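Local coordinates for extracellular protein containing a SCP domain (Bacillus anthracis, PDB 4IFA) that is of unknown function but is an extracellular protein joining a CAP-associated N-terminal region to an SCP domain of the cysteine-rich secretory protein family, at residues A292-D297 with D329-Q334; P74-Y79 with K214-G219. All blocks are in the same frame, centred on the assembly; numbering follows the deposited sequence. Where two conformers were deposited one is given.

Contact 1: residues A292-D297 with D329-Q334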
loop_
_atom_site.group_PDB
_atom_site.type_symbol
_atom_site.label_atom_id
_atom_site.label_comp_id
_atom_site.label_asym_id
_atom_site.label_seq_id
_atom_site.Cartn_x
_atom_site.Cartn_y
_atom_site.Cartn_z
ATOM N N ALA A 292 -5.881 -9.710 -6.947
ATOM C CA ALA A 292 -4.619 -9.234 -7.505
ATOM C C ALA A 292 -3.546 -10.269 -7.294
ATOM O O ALA A 292 -3.579 -11.031 -6.334
ATOM C CB ALA A 292 -4.182 -7.953 -6.788
ATOM N N ALA A 293 -2.589 -10.300 -8.204
ATOM C CA ALA A 293 -1.453 -11.203 -8.074
ATOM C C ALA A 293 -0.151 -10.558 -8.540
ATOM O O ALA A 293 -0.090 -9.877 -9.550
ATOM C CB ALA A 293 -1.679 -12.497 -8.883
ATOM N N GLN A 294 0.896 -10.835 -7.769
ATOM C CA GLN A 294 2.290 -10.494 -8.088
ATOM C C GLN A 294 2.787 -9.111 -7.717
ATOM O O GLN A 294 3.986 -8.849 -7.784
ATOM C CB GLN A 294 2.688 -10.856 -9.533
ATOM C CG GLN A 294 2.357 -12.325 -9.905
ATOM C CD GLN A 294 2.957 -13.328 -8.929
ATOM O OE1 GLN A 294 4.032 -13.094 -8.369
ATOM N NE2 GLN A 294 2.301 -14.474 -8.768
ATOM N N HIS A 295 1.877 -8.240 -7.285
ATOM C CA HIS A 295 2.289 -6.933 -6.770
ATOM C C HIS A 295 3.265 -7.172 -5.605
ATOM O O HIS A 295 3.123 -8.156 -4.862
ATOM C CB HIS A 295 1.094 -6.101 -6.345
ATOM C CG HIS A 295 0.090 -5.916 -7.443
ATOM N ND1 HIS A 295 -0.737 -6.939 -7.881
ATOM C CD2 HIS A 295 -0.191 -4.841 -8.205
ATOM C CE1 HIS A 295 -1.512 -6.471 -8.841
ATOM N NE2 HIS A 295 -1.185 -5.200 -9.067
ATOM N N SER A 296 4.180 -6.231 -5.388
ATOM C CA SER A 296 5.203 -6.403 -4.341
ATOM C C SER A 296 4.665 -6.555 -2.945
ATOM O O SER A 296 5.211 -7.322 -2.162
ATOM C CB SER A 296 6.199 -5.241 -4.343
ATOM O OG SER A 296 5.532 -3.975 -4.167
ATOM N N ASP A 297 3.621 -5.802 -2.623
ATOM C CA ASP A 297 2.994 -5.823 -1.323
ATOM C C ASP A 297 1.564 -5.325 -1.384
ATOM O O ASP A 297 1.062 -5.010 -2.464
ATOM C CB ASP A 297 3.857 -5.097 -0.261
ATOM C CG ASP A 297 4.044 -3.576 -0.528
ATOM O OD1 ASP A 297 3.307 -3.013 -1.369
ATOM O OD2 ASP A 297 4.901 -2.988 0.164
ATOM N N ASP A 329 1.009 -15.576 -0.079
ATOM C CA ASP A 329 2.176 -15.157 -0.852
ATOM C C ASP A 329 1.813 -13.823 -1.541
ATOM O O ASP A 329 1.398 -12.900 -0.851
ATOM C CB ASP A 329 2.664 -16.267 -1.802
ATOM C CG ASP A 329 4.144 -16.094 -2.242
ATOM O OD1 ASP A 329 4.798 -15.045 -1.977
ATOM O OD2 ASP A 329 4.686 -17.079 -2.795
ATOM N N LYS A 330 1.947 -13.716 -2.857
ATOM C CA LYS A 330 1.589 -12.474 -3.542
ATOM C C LYS A 330 0.258 -12.540 -4.261
ATOM O O LYS A 330 0.098 -11.949 -5.309
ATOM C CB LYS A 330 2.746 -11.987 -4.453
ATOM C CG LYS A 330 4.012 -11.650 -3.624
ATOM C CD LYS A 330 5.084 -11.058 -4.493
ATOM C CE LYS A 330 6.335 -10.794 -3.687
ATOM N NZ LYS A 330 7.493 -10.468 -4.580
ATOM N N PHE A 331 -0.712 -13.261 -3.663
ATOM C CA PHE A 331 -2.085 -13.300 -4.140
ATOM C C PHE A 331 -2.897 -12.588 -3.064
ATOM O O PHE A 331 -2.854 -12.966 -1.890
ATOM C CB PHE A 331 -2.562 -14.760 -4.375
ATOM C CG PHE A 331 -2.002 -15.383 -5.618
ATOM C CD1 PHE A 331 -2.775 -15.501 -6.776
ATOM C CD2 PHE A 331 -0.666 -15.748 -5.668
ATOM C CE1 PHE A 331 -2.224 -16.004 -7.922
ATOM C CE2 PHE A 331 -0.124 -16.281 -6.824
ATOM C CZ PHE A 331 -0.919 -16.374 -7.936
ATOM N N TYR A 332 -3.624 -11.569 -3.493
ATOM C CA TYR A 332 -4.369 -10.672 -2.624
ATOM C C TYR A 332 -5.825 -10.644 -2.998
ATOM O O TYR A 332 -6.176 -10.446 -4.172
ATOM C CB TYR A 332 -3.835 -9.227 -2.809
ATOM C CG TYR A 332 -2.319 -9.076 -2.733
ATOM C CD1 TYR A 332 -1.685 -8.737 -1.534
ATOM C CD2 TYR A 332 -1.528 -9.229 -3.856
ATOM C CE1 TYR A 332 -0.332 -8.570 -1.450
ATOM C CE2 TYR A 332 -0.135 -9.073 -3.769
ATOM C CZ TYR A 332 0.453 -8.739 -2.575
ATOM O OH TYR A 332 1.821 -8.592 -2.481
ATOM N N THR A 333 -6.701 -10.901 -2.011
ATOM C CA THR A 333 -8.133 -10.916 -2.238
ATOM C C THR A 333 -8.882 -10.077 -1.219
ATOM O O THR A 333 -8.712 -10.259 -0.021
ATOM C CB THR A 333 -8.678 -12.372 -2.140
ATOM O OG1 THR A 333 -8.064 -13.194 -3.143
ATOM C CG2 THR A 333 -10.183 -12.464 -2.326
ATOM N N GLN A 334 -9.719 -9.175 -1.723
ATOM C CA GLN A 334 -10.698 -8.457 -0.905
ATOM C C GLN A 334 -12.048 -9.091 -1.137
ATOM O O GLN A 334 -12.477 -9.226 -2.298
ATOM C CB GLN A 334 -10.817 -6.991 -1.324
ATOM C CG GLN A 334 -9.643 -6.109 -0.985
ATOM C CD GLN A 334 -9.807 -4.690 -1.510
ATOM O OE1 GLN A 334 -10.212 -4.476 -2.656
ATOM N NE2 GLN A 334 -9.510 -3.690 -0.659
HETATM O O HOH W 1 6.562 -8.825 -6.786
#

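Contact 2: residues P74-Y79 with K214-G219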
loop_
_atom_site.group_PDB
_atom_site.type_symbol
_atom_site.label_atom_id
_atom_site.label_comp_id
_atom_site.label_asym_id
_atom_site.label_seq_id
_atom_site.Cartn_x
_atom_site.Cartn_y
_atom_site.Cartn_z
ATOM N N PRO A 74 6.368 -8.195 10.048
ATOM C CA PRO A 74 7.413 -8.354 9.040
ATOM C C PRO A 74 6.970 -8.048 7.633
ATOM O O PRO A 74 5.782 -8.139 7.333
ATOM C CB PRO A 74 7.773 -9.846 9.145
ATOM C CG PRO A 74 6.562 -10.493 9.671
ATOM C CD PRO A 74 5.906 -9.490 10.572
ATOM N N SER A 75 7.924 -7.673 6.780
ATOM C CA SER A 75 7.710 -7.502 5.341
ATOM C C SER A 75 8.432 -8.659 4.647
ATOM O O SER A 75 9.211 -9.396 5.286
ATOM C CB SER A 75 8.253 -6.172 4.795
ATOM O OG SER A 75 9.682 -6.293 4.645
ATOM N N ALA A 76 8.260 -8.749 3.335
ATOM C CA ALA A 76 8.920 -9.742 2.491
ATOM C C ALA A 76 10.301 -9.228 2.012
ATOM O O ALA A 76 10.967 -9.932 1.261
ATOM C CB ALA A 76 8.033 -10.066 1.267
ATOM N N TYR A 77 10.756 -8.076 2.526
ATOM C CA TYR A 77 11.949 -7.392 2.012
ATOM C C TYR A 77 12.962 -7.005 3.096
ATOM O O TYR A 77 13.645 -5.991 2.976
ATOM C CB TYR A 77 11.522 -6.194 1.149
ATOM C CG TYR A 77 10.521 -6.598 0.076
ATOM C CD1 TYR A 77 10.935 -7.347 -1.022
ATOM C CD2 TYR A 77 9.168 -6.320 0.193
ATOM C CE1 TYR A 77 10.030 -7.775 -1.994
ATOM C CE2 TYR A 77 8.273 -6.721 -0.776
ATOM C CZ TYR A 77 8.696 -7.457 -1.851
ATOM O OH TYR A 77 7.828 -7.886 -2.820
ATOM N N GLY A 78 12.989 -7.786 4.155
ATOM C CA GLY A 78 14.009 -7.606 5.200
ATOM C C GLY A 78 13.870 -6.523 6.264
ATOM O O GLY A 78 14.779 -6.351 7.102
ATOM N N TYR A 79 12.860 -5.689 6.142
ATOM C CA TYR A 79 12.498 -4.685 7.136
ATOM C C TYR A 79 11.179 -5.098 7.796
ATOM O O TYR A 79 10.396 -5.880 7.224
ATOM C CB TYR A 79 12.413 -3.262 6.553
ATOM C CG TYR A 79 11.468 -3.124 5.371
ATOM C CD1 TYR A 79 10.085 -3.011 5.551
ATOM C CD2 TYR A 79 11.955 -3.141 4.059
ATOM C CE1 TYR A 79 9.225 -2.900 4.459
ATOM C CE2 TYR A 79 11.087 -3.024 2.973
ATOM C CZ TYR A 79 9.749 -2.932 3.187
ATOM O OH TYR A 79 8.892 -2.823 2.110
ATOM N N LYS A 214 3.274 -16.391 6.829
ATOM C CA LYS A 214 1.930 -16.168 7.384
ATOM C C LYS A 214 1.847 -14.787 8.081
ATOM O O LYS A 214 0.865 -14.058 7.915
ATOM C CB LYS A 214 1.504 -17.290 8.331
ATOM C CG LYS A 214 0.082 -17.169 8.836
ATOM C CD LYS A 214 -0.331 -18.312 9.751
ATOM C CE LYS A 214 -1.852 -18.333 9.972
ATOM N NZ LYS A 214 -2.451 -16.970 10.220
ATOM N N GLN A 215 2.893 -14.430 8.823
ATOM C CA GLN A 215 2.956 -13.132 9.486
ATOM C C GLN A 215 2.989 -11.973 8.468
ATOM O O GLN A 215 2.326 -10.943 8.649
ATOM C CB GLN A 215 4.198 -13.052 10.365
ATOM C CG GLN A 215 4.190 -13.982 11.559
ATOM C CD GLN A 215 5.491 -13.962 12.323
ATOM O OE1 GLN A 215 6.568 -14.159 11.759
ATOM N NE2 GLN A 215 5.397 -13.748 13.629
ATOM N N ILE A 216 3.748 -12.158 7.392
ATOM C CA ILE A 216 3.843 -11.149 6.323
ATOM C C ILE A 216 2.470 -10.965 5.661
ATOM O O ILE A 216 2.035 -9.821 5.390
ATOM C CB ILE A 216 4.895 -11.529 5.275
ATOM C CG1 ILE A 216 6.290 -11.530 5.883
ATOM C CG2 ILE A 216 4.832 -10.552 4.089
ATOM C CD1 ILE A 216 7.345 -12.283 5.029
ATOM N N GLU A 217 1.802 -12.092 5.394
ATOM C CA GLU A 217 0.461 -12.071 4.785
ATOM C C GLU A 217 -0.511 -11.316 5.686
ATOM O O GLU A 217 -1.301 -10.500 5.193
ATOM C CB GLU A 217 -0.019 -13.511 4.537
ATOM C CG GLU A 217 0.751 -14.182 3.389
ATOM C CD GLU A 217 0.872 -15.716 3.462
ATOM O OE1 GLU A 217 0.297 -16.363 4.370
ATOM O OE2 GLU A 217 1.565 -16.240 2.568
ATOM N N ASN A 218 -0.463 -11.594 6.988
ATOM C CA ASN A 218 -1.345 -10.931 7.959
ATOM C C ASN A 218 -1.144 -9.405 7.938
ATOM O O ASN A 218 -2.103 -8.637 8.072
ATOM C CB ASN A 218 -1.117 -11.477 9.378
ATOM C CG ASN A 218 -1.605 -12.931 9.567
ATOM O OD1 ASN A 218 -1.313 -13.559 10.586
ATOM N ND2 ASN A 218 -2.331 -13.460 8.597
ATOM N N GLY A 219 0.106 -8.962 7.766
ATOM C CA GLY A 219 0.430 -7.534 7.676
ATOM C C GLY A 219 -0.171 -6.941 6.416
ATOM O O GLY A 219 -0.782 -5.865 6.426
HETATM O O HOH W 2 3.401 -7.462 6.129
#

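Contact 1: residues A292-D297 with D329-Q334
Ala292 and Tyr332 face each other as an antiparallel hydrogen-bonded pair. Tyr332 N reaches Ala292 O at 2.9 Å with a nearly straight N-H...O angle of 175°, and Ala292 N returns a more bent bond to Tyr332 O. Ala293 and Phe331 follow as the non-hydrogen-bonded pair, with Ala293 CA 3.3 Å from Lys330 O in a CA-H...O contact. One further bond, Gln294 N to Lys330 O at 2.8 Å, carries the pairing past the last strand residue of 292-293.

On the Phe331 side of the sheet, Ala293 CB lies over the phenyl face, 4.0 Å from its centroid, a CH-pi contact displaced toward the rim. The Gln294 chain, turned back about CB-CG (chi2 -54°), runs alongside this ring and brings NE2 to 3.6 Å from Phe331 CE2, its amide plane almost perpendicular to the phenyl. Tyr332 works on the other side: its OH donates to His295 O at 2.7 Å, approaching from above the carbonyl plane, 46° out of it. That bond ties Tyr332 to the turn that follows strand 286-293. The extended Lys330 chain passes His295 O with CD and ends at a water bridging NZ to Gln294 O; NZ also lies within hydrogen-bonding distance of Tyr77 OH.

Asp297 caps the following helix through OD1 to Ala300 N, while OD2 salt-bridges Arg181. Strands 286-293 and 331-338 are neighbours in the SCP domain's mixed sheet; helices 298-306 (Trp305) and 210-234 (Ile224) meet Tyr332, and Met257 of helix 244-260 touches Phe331 on the other face, consistent with the family's alpha-beta-alpha sandwich.

Contact 2: residues P74-Y79 with K214-G219
The loop of the beta hairpin formed by strands 71-74 and 80-84, in the N-terminal region, meets helix 210-234 through Pro74 and Ile216. Their CA atoms are 5.3 Å apart, and no direct hydrogen bond crosses the contact. The pyrrolidine ring of Pro74 presents CG to the helix, touching Gln215 CB at 3.6 Å and Ile216 CG1 at 3.9 Å; the Pro74 and Gln215 side chains cross at about a right angle.

Ile216 meets the loop backbone with both branches, from the helix side. CG1 stands beside its own backbone N (chi1 -65°) and the chain extends from it, carrying CD1 to 3.4 Å from Ser75 O, whereas CG2 approaches Ala76 N and, more distantly, Ala76 CB. Polar linkage comes from a water that donates to both Pro74 O and Ile216 O, at 2.8 Å each.

Within 74-79, Ser75 forms an ST turn: its OG accepts from Tyr77 N at 3.0 Å, with an N-H...O angle of 160°. The same hydroxyl donates to Tyr79 O at 2.7 Å, and because Ser75 N also donates to that carbonyl, one oxygen receives two bonds from one residue. Ser75 OG sits over the centre of the Tyr79 ring, 3.3 Å above its plane, and Tyr79 meets Trp81 edge-to-face. Beyond the turn, Tyr77 packs on Arg190 and Gln191 of helix 185-191.

From the N terminus, the chain first enters contact 2 at 74-79, runs through the remaining strands of the seven-stranded sheet and the small three-stranded sheet, and closes that 134-residue loop on helix 210-234. Contact 1 opens later, at 292-297, and closes after 31 mostly helical or strand residues at 329-334, so the two loops lie in series, neither nested nor crossed. Contact 2 joins the N-terminal region to the helix; contact 1 pairs strands inside the SCP domain. With centres about 13 Å apart, they meet where Tyr77 OH probably hydrogen-bonds Ser296 O and Glu217 OE2 probably accepts from Asp329 N, linking hairpin loop and helix to turns at the SCP strand ends.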